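Local coordinates for ribonucleoside-diphosphate reductase subunit beta (Streptococcus sanguinis, PDB 4N83), which is the manganese-bearing small subunit of a class Ib ribonucleotide reductase, which probably makes deoxyribonucleotides for DNA synthesis from ribonucleotides, at residues E86-H100 against I187-K201. Sequence-based numbering, arbitrary orientation.
With MN (manganese (II) ion), chain J; MN (manganese (II) ion), chain I.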
ATOM      1  N   GLU A  86      -7.834   0.691 -10.250  1.00 69.88           N
ATOM      2  CA  GLU A  86      -8.226  -0.320  -9.269  1.00 69.83           C
ATOM      3  C   GLU A  86      -7.015  -0.934  -8.567  1.00 70.08           C
ATOM      4  O   GLU A  86      -7.058  -1.188  -7.364  1.00 69.45           O
ATOM      5  CB  GLU A  86      -9.055  -1.417  -9.947  1.00 70.77           C
ATOM      6  CG  GLU A  86      -9.563  -2.503  -9.012  1.00 71.30           C
ATOM      7  CD  GLU A  86     -10.512  -3.476  -9.691  1.00 72.23           C
ATOM      8  OE1 GLU A  86     -10.770  -3.324 -10.905  1.00 72.97           O
ATOM      9  OE2 GLU A  86     -11.005  -4.397  -9.006  1.00 72.65           O
ATOM     10  N   GLU A  87      -5.941  -1.170  -9.316  1.00 71.10           N
ATOM     11  CA  GLU A  87      -4.709  -1.703  -8.738  1.00 72.00           C
ATOM     12  C   GLU A  87      -4.104  -0.705  -7.754  1.00 70.89           C
ATOM     13  O   GLU A  87      -3.623  -1.093  -6.689  1.00 70.82           O
ATOM     14  CB  GLU A  87      -3.695  -2.065  -9.831  1.00 73.85           C
ATOM     15  CG  GLU A  87      -2.495  -2.853  -9.314  1.00 75.29           C
ATOM     16  CD  GLU A  87      -1.787  -3.674 -10.383  1.00 77.18           C
ATOM     17  OE1 GLU A  87      -2.251  -3.702 -11.543  1.00 77.87           O
ATOM     18  OE2 GLU A  87      -0.757  -4.302 -10.058  1.00 78.17           O
ATOM     19  N   ALA A  88      -4.142   0.578  -8.110  1.00 70.47           N
ATOM     20  CA  ALA A  88      -3.697   1.646  -7.210  1.00 69.73           C
ATOM     21  C   ALA A  88      -4.536   1.669  -5.930  1.00 68.34           C
ATOM     22  O   ALA A  88      -3.992   1.751  -4.828  1.00 68.08           O
ATOM     23  CB  ALA A  88      -3.756   2.997  -7.911  1.00 69.30           C
ATOM     24  N   VAL A  89      -5.856   1.580  -6.081  1.00 67.17           N
ATOM     25  CA  VAL A  89      -6.756   1.520  -4.927  1.00 66.11           C
ATOM     26  C   VAL A  89      -6.384   0.339  -4.026  1.00 66.84           C
ATOM     27  O   VAL A  89      -6.370   0.474  -2.806  1.00 66.15           O
ATOM     28  CB  VAL A  89      -8.241   1.412  -5.347  1.00 65.10           C
ATOM     29  CG1 VAL A  89      -9.139   1.256  -4.126  1.00 64.61           C
ATOM     30  CG2 VAL A  89      -8.664   2.635  -6.151  1.00 64.39           C
ATOM     31  N   PHE A  90      -6.066  -0.806  -4.632  1.00 68.29           N
ATOM     32  CA  PHE A  90      -5.675  -2.001  -3.873  1.00 69.04           C
ATOM     33  C   PHE A  90      -4.323  -1.861  -3.176  1.00 69.92           C
ATOM     34  O   PHE A  90      -4.095  -2.491  -2.142  1.00 70.15           O
ATOM     35  CB  PHE A  90      -5.694  -3.255  -4.759  1.00 69.64           C
ATOM     36  CG  PHE A  90      -7.061  -3.862  -4.912  1.00 69.20           C
ATOM     37  CD1 PHE A  90      -7.744  -4.335  -3.801  1.00 69.08           C
ATOM     38  CD2 PHE A  90      -7.664  -3.963  -6.158  1.00 69.07           C
ATOM     39  CE1 PHE A  90      -9.005  -4.890  -3.927  1.00 69.39           C
ATOM     40  CE2 PHE A  90      -8.925  -4.519  -6.289  1.00 69.01           C
ATOM     41  CZ  PHE A  90      -9.597  -4.983  -5.174  1.00 69.36           C
ATOM     42  N   ASN A  91      -3.433  -1.043  -3.732  1.00 70.92           N
ATOM     43  CA  ASN A  91      -2.173  -0.724  -3.058  1.00 72.02           C
ATOM     44  C   ASN A  91      -2.449   0.061  -1.783  1.00 71.53           C
ATOM     45  O   ASN A  91      -1.865  -0.220  -0.733  1.00 71.86           O
ATOM     46  CB  ASN A  91      -1.240   0.073  -3.972  1.00 72.33           C
ATOM     47  CG  ASN A  91      -0.796  -0.719  -5.188  1.00 73.80           C
ATOM     48  OD1 ASN A  91      -0.632  -1.940  -5.124  1.00 74.78           O
ATOM     49  ND2 ASN A  91      -0.592  -0.024  -6.304  1.00 73.86           N
ATOM     50  N   ASN A  92      -3.349   1.038  -1.888  1.00 70.73           N
ATOM     51  CA  ASN A  92      -3.841   1.778  -0.728  1.00 70.21           C
ATOM     52  C   ASN A  92      -4.568   0.868   0.264  1.00 70.33           C
ATOM     53  O   ASN A  92      -4.370   0.985   1.474  1.00 70.31           O
ATOM     54  CB  ASN A  92      -4.778   2.909  -1.170  1.00 69.22           C
ATOM     55  CG  ASN A  92      -5.525   3.531  -0.009  1.00 68.43           C
ATOM     56  OD1 ASN A  92      -6.704   3.254   0.194  1.00 68.13           O
ATOM     57  ND2 ASN A  92      -4.836   4.351   0.776  1.00 68.25           N
ATOM     58  N   ILE A  93      -5.408  -0.028  -0.250  1.00 70.76           N
ATOM     59  CA  ILE A  93      -6.129  -0.983   0.594  1.00 70.81           C
ATOM     60  C   ILE A  93      -5.144  -1.856   1.364  1.00 71.92           C
ATOM     61  O   ILE A  93      -5.264  -2.003   2.579  1.00 71.12           O
ATOM     62  CB  ILE A  93      -7.080  -1.886  -0.227  1.00 70.94           C
ATOM     63  CG1 ILE A  93      -8.241  -1.061  -0.793  1.00 69.78           C
ATOM     64  CG2 ILE A  93      -7.625  -3.019   0.639  1.00 71.54           C
ATOM     65  CD1 ILE A  93      -8.998  -1.729  -1.922  1.00 70.00           C
ATOM     66  N   GLN A  94      -4.168  -2.416   0.654  1.00 73.98           N
ATOM     67  CA  GLN A  94      -3.197  -3.332   1.258  1.00 76.22           C
ATOM     68  C   GLN A  94      -2.350  -2.671   2.343  1.00 76.16           C
ATOM     69  O   GLN A  94      -2.042  -3.300   3.359  1.00 76.46           O
ATOM     70  CB  GLN A  94      -2.277  -3.926   0.192  1.00 78.20           C
ATOM     71  CG  GLN A  94      -1.445  -5.087   0.708  1.00 80.48           C
ATOM     72  CD  GLN A  94      -0.629  -5.752  -0.379  1.00 82.48           C
ATOM     73  OE1 GLN A  94      -0.164  -5.093  -1.310  1.00 82.52           O
ATOM     74  NE2 GLN A  94      -0.449  -7.067  -0.267  1.00 84.57           N
ATOM     75  N   PHE A  95      -1.965  -1.416   2.117  1.00 75.29           N
ATOM     76  CA  PHE A  95      -1.220  -0.649   3.117  1.00 75.22           C
ATOM     77  C   PHE A  95      -2.048  -0.438   4.386  1.00 74.60           C
ATOM     78  O   PHE A  95      -1.549  -0.636   5.494  1.00 75.98           O
ATOM     79  CB  PHE A  95      -0.764   0.699   2.550  1.00 75.07           C
ATOM     80  CG  PHE A  95      -0.418   1.715   3.603  1.00 75.29           C
ATOM     81  CD1 PHE A  95       0.575   1.459   4.541  1.00 75.91           C
ATOM     82  CD2 PHE A  95      -1.089   2.929   3.660  1.00 75.16           C
ATOM     83  CE1 PHE A  95       0.886   2.391   5.516  1.00 76.15           C
ATOM     84  CE2 PHE A  95      -0.778   3.867   4.629  1.00 75.28           C
ATOM     85  CZ  PHE A  95       0.211   3.599   5.559  1.00 75.59           C
ATOM     86  N   MET A  96      -3.308  -0.042   4.223  1.00 73.14           N
ATOM     87  CA  MET A  96      -4.196   0.173   5.369  1.00 72.23           C
ATOM     88  C   MET A  96      -4.478  -1.121   6.136  1.00 71.96           C
ATOM     89  O   MET A  96      -4.706  -1.080   7.342  1.00 71.88           O
ATOM     90  CB  MET A  96      -5.513   0.833   4.931  1.00 71.40           C
ATOM     91  CG  MET A  96      -5.378   2.275   4.456  1.00 70.45           C
ATOM     92  SD  MET A  96      -4.435   3.354   5.557  1.00 70.26           S
ATOM     93  CE  MET A  96      -5.282   3.095   7.114  1.00 69.97           C
ATOM     94  N   GLU A  97      -4.455  -2.259   5.444  1.00 72.18           N
ATOM     95  CA  GLU A  97      -4.606  -3.558   6.106  1.00 72.86           C
ATOM     96  C   GLU A  97      -3.417  -3.847   7.032  1.00 73.65           C
ATOM     97  O   GLU A  97      -3.580  -4.495   8.066  1.00 74.04           O
ATOM     98  CB  GLU A  97      -4.768  -4.694   5.085  1.00 73.23           C
ATOM     99  CG  GLU A  97      -6.001  -4.598   4.188  1.00 72.75           C
ATOM    100  CD  GLU A  97      -7.315  -4.856   4.906  1.00 72.79           C
ATOM    101  OE1 GLU A  97      -7.323  -4.980   6.148  1.00 73.40           O
ATOM    102  OE2 GLU A  97      -8.357  -4.930   4.218  1.00 72.27           O
ATOM    103  N   SER A  98      -2.233  -3.366   6.657  1.00 74.35           N
ATOM    104  CA  SER A  98      -1.045  -3.464   7.518  1.00 75.63           C
ATOM    105  C   SER A  98      -1.140  -2.524   8.722  1.00 75.45           C
ATOM    106  O   SER A  98      -0.670  -2.861   9.810  1.00 76.64           O
ATOM    107  CB  SER A  98       0.245  -3.179   6.733  1.00 75.77           C
ATOM    108  OG  SER A  98       0.738  -4.353   6.108  1.00 76.63           O
ATOM    109  N   VAL A  99      -1.738  -1.350   8.521  1.00 74.80           N
ATOM    110  CA  VAL A  99      -1.960  -0.399   9.613  1.00 74.55           C
ATOM    111  C   VAL A  99      -2.931  -0.996  10.629  1.00 75.12           C
ATOM    112  O   VAL A  99      -2.748  -0.832  11.836  1.00 75.13           O
ATOM    113  CB  VAL A  99      -2.503   0.956   9.104  1.00 73.62           C
ATOM    114  CG1 VAL A  99      -2.875   1.869  10.268  1.00 73.42           C
ATOM    115  CG2 VAL A  99      -1.479   1.642   8.210  1.00 73.89           C
ATOM    116  N   HIS A 100      -3.955  -1.690  10.134  1.00 75.77           N
ATOM    117  CA  HIS A 100      -4.909  -2.384  10.999  1.00 77.11           C
ATOM    118  C   HIS A 100      -4.207  -3.473  11.812  1.00 79.07           C
ATOM    119  O   HIS A 100      -4.470  -3.635  13.004  1.00 79.30           O
ATOM    120  CB  HIS A 100      -6.051  -3.008  10.185  1.00 77.10           C
ATOM    121  CG  HIS A 100      -6.849  -2.018   9.392  1.00 76.35           C
ATOM    122  ND1 HIS A 100      -7.723  -2.395   8.396  1.00 76.13           N
ATOM    123  CD2 HIS A 100      -6.887  -0.665   9.431  1.00 75.59           C
ATOM    124  CE1 HIS A 100      -8.277  -1.319   7.867  1.00 75.35           C
ATOM    125  NE2 HIS A 100      -7.786  -0.255   8.477  1.00 74.89           N
ATOM    126  N   ILE A 187     -10.915   1.426  12.036  1.00 79.50           N
ATOM    127  CA  ILE A 187     -10.738   0.202  11.242  1.00 78.39           C
ATOM    128  C   ILE A 187     -12.039  -0.184  10.537  1.00 77.32           C
ATOM    129  O   ILE A 187     -12.026  -0.565   9.366  1.00 76.54           O
ATOM    130  CB  ILE A 187     -10.237  -0.976  12.111  1.00 79.12           C
ATOM    131  CG1 ILE A 187      -8.797  -0.717  12.569  1.00 79.24           C
ATOM    132  CG2 ILE A 187     -10.308  -2.293  11.341  1.00 79.72           C
ATOM    133  CD1 ILE A 187      -8.348  -1.569  13.737  1.00 80.04           C
ATOM    134  N   ILE A 188     -13.154  -0.075  11.256  1.00 76.64           N
ATOM    135  CA  ILE A 188     -14.478  -0.369  10.699  1.00 75.88           C
ATOM    136  C   ILE A 188     -14.849   0.633   9.597  1.00 73.98           C
ATOM    137  O   ILE A 188     -15.493   0.265   8.614  1.00 73.18           O
ATOM    138  CB  ILE A 188     -15.567  -0.373  11.801  1.00 76.67           C
ATOM    139  CG1 ILE A 188     -15.299  -1.496  12.813  1.00 77.63           C
ATOM    140  CG2 ILE A 188     -16.957  -0.543  11.195  1.00 76.43           C
ATOM    141  CD1 ILE A 188     -15.948  -1.273  14.164  1.00 78.10           C
ATOM    142  N   ARG A 189     -14.440   1.891   9.764  1.00 72.47           N
ATOM    143  CA  ARG A 189     -14.679   2.920   8.750  1.00 71.52           C
ATOM    144  C   ARG A 189     -13.985   2.574   7.432  1.00 71.22           C
ATOM    145  O   ARG A 189     -14.555   2.771   6.358  1.00 70.88           O
ATOM    146  CB  ARG A 189     -14.208   4.293   9.239  1.00 71.25           C
ATOM    147  CG  ARG A 189     -14.654   5.451   8.356  1.00 70.60           C
ATOM    148  CD  ARG A 189     -14.139   6.787   8.866  1.00 70.52           C
ATOM    149  NE  ARG A 189     -12.700   6.952   8.658  1.00 70.58           N
ATOM    150  CZ  ARG A 189     -11.993   8.011   9.052  1.00 70.88           C
ATOM    151  NH1 ARG A 189     -12.580   9.023   9.683  1.00 71.51           N
ATOM    152  NH2 ARG A 189     -10.687   8.062   8.814  1.00 71.03           N
ATOM    153  N   ASP A 190     -12.757   2.064   7.520  1.00 71.15           N
ATOM    154  CA  ASP A 190     -12.011   1.631   6.336  1.00 70.80           C
ATOM    155  C   ASP A 190     -12.604   0.366   5.727  1.00 70.55           C
ATOM    156  O   ASP A 190     -12.775   0.283   4.510  1.00 70.52           O
ATOM    157  CB  ASP A 190     -10.532   1.388   6.670  1.00 71.18           C
ATOM    158  CG  ASP A 190      -9.740   2.674   6.821  1.00 70.95           C
ATOM    159  OD1 ASP A 190     -10.091   3.688   6.178  1.00 70.62           O
ATOM    160  OD2 ASP A 190      -8.750   2.664   7.581  1.00 71.36           O
ATOM    161  N   GLU A 191     -12.912  -0.614   6.573  1.00 70.48           N
ATOM    162  CA  GLU A 191     -13.424  -1.902   6.100  1.00 70.91           C
ATOM    163  C   GLU A 191     -14.850  -1.811   5.560  1.00 70.70           C
ATOM    164  O   GLU A 191     -15.246  -2.616   4.717  1.00 71.32           O
ATOM    165  CB  GLU A 191     -13.336  -2.969   7.199  1.00 71.47           C
ATOM    166  CG  GLU A 191     -11.915  -3.349   7.605  1.00 71.81           C
ATOM    167  CD  GLU A 191     -11.058  -3.831   6.444  1.00 72.14           C
ATOM    168  OE1 GLU A 191     -11.614  -4.265   5.414  1.00 72.31           O
ATOM    169  OE2 GLU A 191      -9.816  -3.771   6.557  1.00 71.26           O
ATOM    170  N   SER A 192     -15.618  -0.836   6.041  1.00 70.45           N
ATOM    171  CA  SER A 192     -16.947  -0.571   5.493  1.00 70.16           C
ATOM    172  C   SER A 192     -16.854  -0.156   4.023  1.00 69.17           C
ATOM    173  O   SER A 192     -17.686  -0.552   3.207  1.00 68.46           O
ATOM    174  CB  SER A 192     -17.656   0.517   6.305  1.00 69.83           C
ATOM    175  OG  SER A 192     -18.964   0.748   5.817  1.00 69.98           O
ATOM    176  N   VAL A 193     -15.827   0.629   3.697  1.00 68.85           N
ATOM    177  CA  VAL A 193     -15.592   1.090   2.326  1.00 68.78           C
ATOM    178  C   VAL A 193     -14.950  -0.002   1.463  1.00 69.47           C
ATOM    179  O   VAL A 193     -15.227  -0.087   0.263  1.00 69.87           O
ATOM    180  CB  VAL A 193     -14.705   2.358   2.301  1.00 68.12           C
ATOM    181  CG1 VAL A 193     -14.444   2.811   0.868  1.00 67.65           C
ATOM    182  CG2 VAL A 193     -15.355   3.482   3.098  1.00 67.77           C
ATOM    183  N   HIS A 194     -14.093  -0.827   2.065  1.00 70.01           N
ATOM    184  CA  HIS A 194     -13.463  -1.944   1.349  1.00 70.49           C
ATOM    185  C   HIS A 194     -14.503  -2.948   0.866  1.00 70.94           C
ATOM    186  O   HIS A 194     -14.488  -3.356  -0.298  1.00 70.71           O
ATOM    187  CB  HIS A 194     -12.434  -2.664   2.229  1.00 70.70           C
ATOM    188  CG  HIS A 194     -11.203  -1.858   2.505  1.00 69.81           C
ATOM    189  ND1 HIS A 194     -10.432  -2.040   3.632  1.00 69.81           N
ATOM    190  CD2 HIS A 194     -10.618  -0.857   1.808  1.00 68.85           C
ATOM    191  CE1 HIS A 194      -9.419  -1.193   3.612  1.00 69.25           C
ATOM    192  NE2 HIS A 194      -9.508  -0.464   2.515  1.00 68.98           N
ATOM    193  N   GLY A 195     -15.398  -3.342   1.769  1.00 71.37           N
ATOM    194  CA  GLY A 195     -16.489  -4.254   1.435  1.00 72.59           C
ATOM    195  C   GLY A 195     -17.347  -3.740   0.294  1.00 72.46           C
ATOM    196  O   GLY A 195     -17.685  -4.492  -0.622  1.00 73.77           O
ATOM    197  N   THR A 196     -17.687  -2.454   0.346  1.00 71.42           N
ATOM    198  CA  THR A 196     -18.492  -1.818  -0.697  1.00 71.02           C
ATOM    199  C   THR A 196     -17.781  -1.825  -2.050  1.00 70.97           C
ATOM    200  O   THR A 196     -18.399  -2.120  -3.075  1.00 70.76           O
ATOM    201  CB  THR A 196     -18.836  -0.363  -0.323  1.00 70.14           C
ATOM    202  OG1 THR A 196     -19.443  -0.334   0.974  1.00 70.27           O
ATOM    203  CG2 THR A 196     -19.792   0.254  -1.341  1.00 69.90           C
ATOM    204  N   TYR A 197     -16.488  -1.504  -2.047  1.00 70.72           N
ATOM    205  CA  TYR A 197     -15.713  -1.422  -3.282  1.00 70.89           C
ATOM    206  C   TYR A 197     -15.436  -2.796  -3.875  1.00 73.45           C
ATOM    207  O   TYR A 197     -15.633  -3.006  -5.072  1.00 73.71           O
ATOM    208  CB  TYR A 197     -14.389  -0.696  -3.046  1.00 69.92           C
ATOM    209  CG  TYR A 197     -13.592  -0.474  -4.315  1.00 69.37           C
ATOM    210  CD1 TYR A 197     -14.119   0.271  -5.367  1.00 68.69           C
ATOM    211  CD2 TYR A 197     -12.308  -0.997  -4.461  1.00 69.53           C
ATOM    212  CE1 TYR A 197     -13.396   0.484  -6.529  1.00 68.82           C
ATOM    213  CE2 TYR A 197     -11.577  -0.788  -5.620  1.00 69.64           C
ATOM    214  CZ  TYR A 197     -12.125  -0.046  -6.652  1.00 69.29           C
ATOM    215  OH  TYR A 197     -11.407   0.167  -7.808  1.00 68.75           O
ATOM    216  N   ILE A 198     -14.966  -3.720  -3.040  1.00 76.01           N
ATOM    217  CA  ILE A 198     -14.716  -5.095  -3.476  1.00 78.67           C
ATOM    218  C   ILE A 198     -16.033  -5.750  -3.898  1.00 80.56           C
ATOM    219  O   ILE A 198     -16.084  -6.465  -4.901  1.00 82.17           O
ATOM    220  CB  ILE A 198     -14.028  -5.939  -2.375  1.00 79.60           C
ATOM    221  CG1 ILE A 198     -12.610  -5.417  -2.113  1.00 79.10           C
ATOM    222  CG2 ILE A 198     -13.967  -7.409  -2.779  1.00 81.54           C
ATOM    223  CD1 ILE A 198     -11.962  -5.967  -0.857  1.00 79.21           C
ATOM    224  N   GLY A 199     -17.093  -5.488  -3.135  1.00 81.13           N
ATOM    225  CA  GLY A 199     -18.428  -5.989  -3.454  1.00 82.28           C
ATOM    226  C   GLY A 199     -19.038  -5.396  -4.715  1.00 82.50           C
ATOM    227  O   GLY A 199     -19.878  -6.028  -5.356  1.00 83.63           O
ATOM    228  N   TYR A 200     -18.633  -4.177  -5.067  1.00 81.89           N
ATOM    229  CA  TYR A 200     -19.100  -3.536  -6.298  1.00 81.49           C
ATOM    230  C   TYR A 200     -18.455  -4.163  -7.531  1.00 83.54           C
ATOM    231  O   TYR A 200     -19.143  -4.482  -8.502  1.00 84.23           O
ATOM    232  CB  TYR A 200     -18.820  -2.031  -6.280  1.00 79.19           C
ATOM    233  CG  TYR A 200     -18.873  -1.404  -7.655  1.00 77.91           C
ATOM    234  CD1 TYR A 200     -20.064  -1.354  -8.371  1.00 77.71           C
ATOM    235  CD2 TYR A 200     -17.730  -0.879  -8.248  1.00 77.26           C
ATOM    236  CE1 TYR A 200     -20.118  -0.789  -9.633  1.00 77.32           C
ATOM    237  CE2 TYR A 200     -17.773  -0.311  -9.510  1.00 76.90           C
ATOM    238  CZ  TYR A 200     -18.969  -0.269 -10.198  1.00 76.73           C
ATOM    239  OH  TYR A 200     -19.021   0.295 -11.453  1.00 75.80           O
ATOM    240  N   LYS A 201     -17.133  -4.321  -7.489  1.00 85.34           N
ATOM    241  CA  LYS A 201     -16.384  -4.948  -8.584  1.00 87.61           C
ATOM    242  C   LYS A 201     -16.780  -6.412  -8.779  1.00 89.88           C
ATOM    243  O   LYS A 201     -16.623  -6.964  -9.868  1.00 91.27           O
ATOM    244  CB  LYS A 201     -14.874  -4.838  -8.336  1.00 88.08           C
ATOM    245  CG  LYS A 201     -14.310  -3.438  -8.530  1.00 87.16           C
ATOM    246  CD  LYS A 201     -14.165  -3.095 -10.006  1.00 87.53           C
ATOM    247  CE  LYS A 201     -13.747  -1.648 -10.219  1.00 86.43           C
ATOM    248  NZ  LYS A 201     -13.741  -1.273 -11.661  1.00 86.42           N
TER
HETATM  249 MN    MN J 402      -8.692  -5.116   7.887  1.00 91.37          MN
HETATM  250 MN    MN I 401     -10.369  -5.014   3.463  1.00 72.78          MN
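E97 and E191 both bridge the two manganese ions of the dinuclear site of this ferritin-like helical fold. Segments 86-100 and 187-201 run roughly antiparallel (150°), on helices 84-111 and 178-206, and supply one bridging carboxylate each. E97 OE1 binds the chain J manganese at 2.2 Å, and its OE2 binds the chain I manganese. E191 reaches the same pair, with OE2 on the chain J ion and OE1 on the chain I ion at 2.4 Å. Both side chains bend at chi2, which turns the carboxylates in between the helices. E97 OE1 and E191 OE2 lie 2.8 Å apart as fellow metal ligands. D66 and E157 complete the carboxylate shell.

H100 belongs to the site of the chain J ion and H194 to that of the chain I ion. Their ND1 atoms face these ions at a long 2.9 Å and 3.0 Å. D190 is the second-shell partner of H100, whose NE2 donates a nearly straight bond (171°) to the anti lone pair of D190 OD2, at 3.2 Å and in the ring plane. W30 also bonds that oxygen. I187 CG2 sits over one face of the H100 ring, and M96 O over the opposite face. I93 CG2 covers a face of H194, 3.8 Å from the ring centroid. Farther along, V89 CG1 packs on Y197 CE2.

The shared metal charge probably offsets repulsion between the close carboxylates, and the in-plane bond to D190 probably fixes the rotation of the H100 ring.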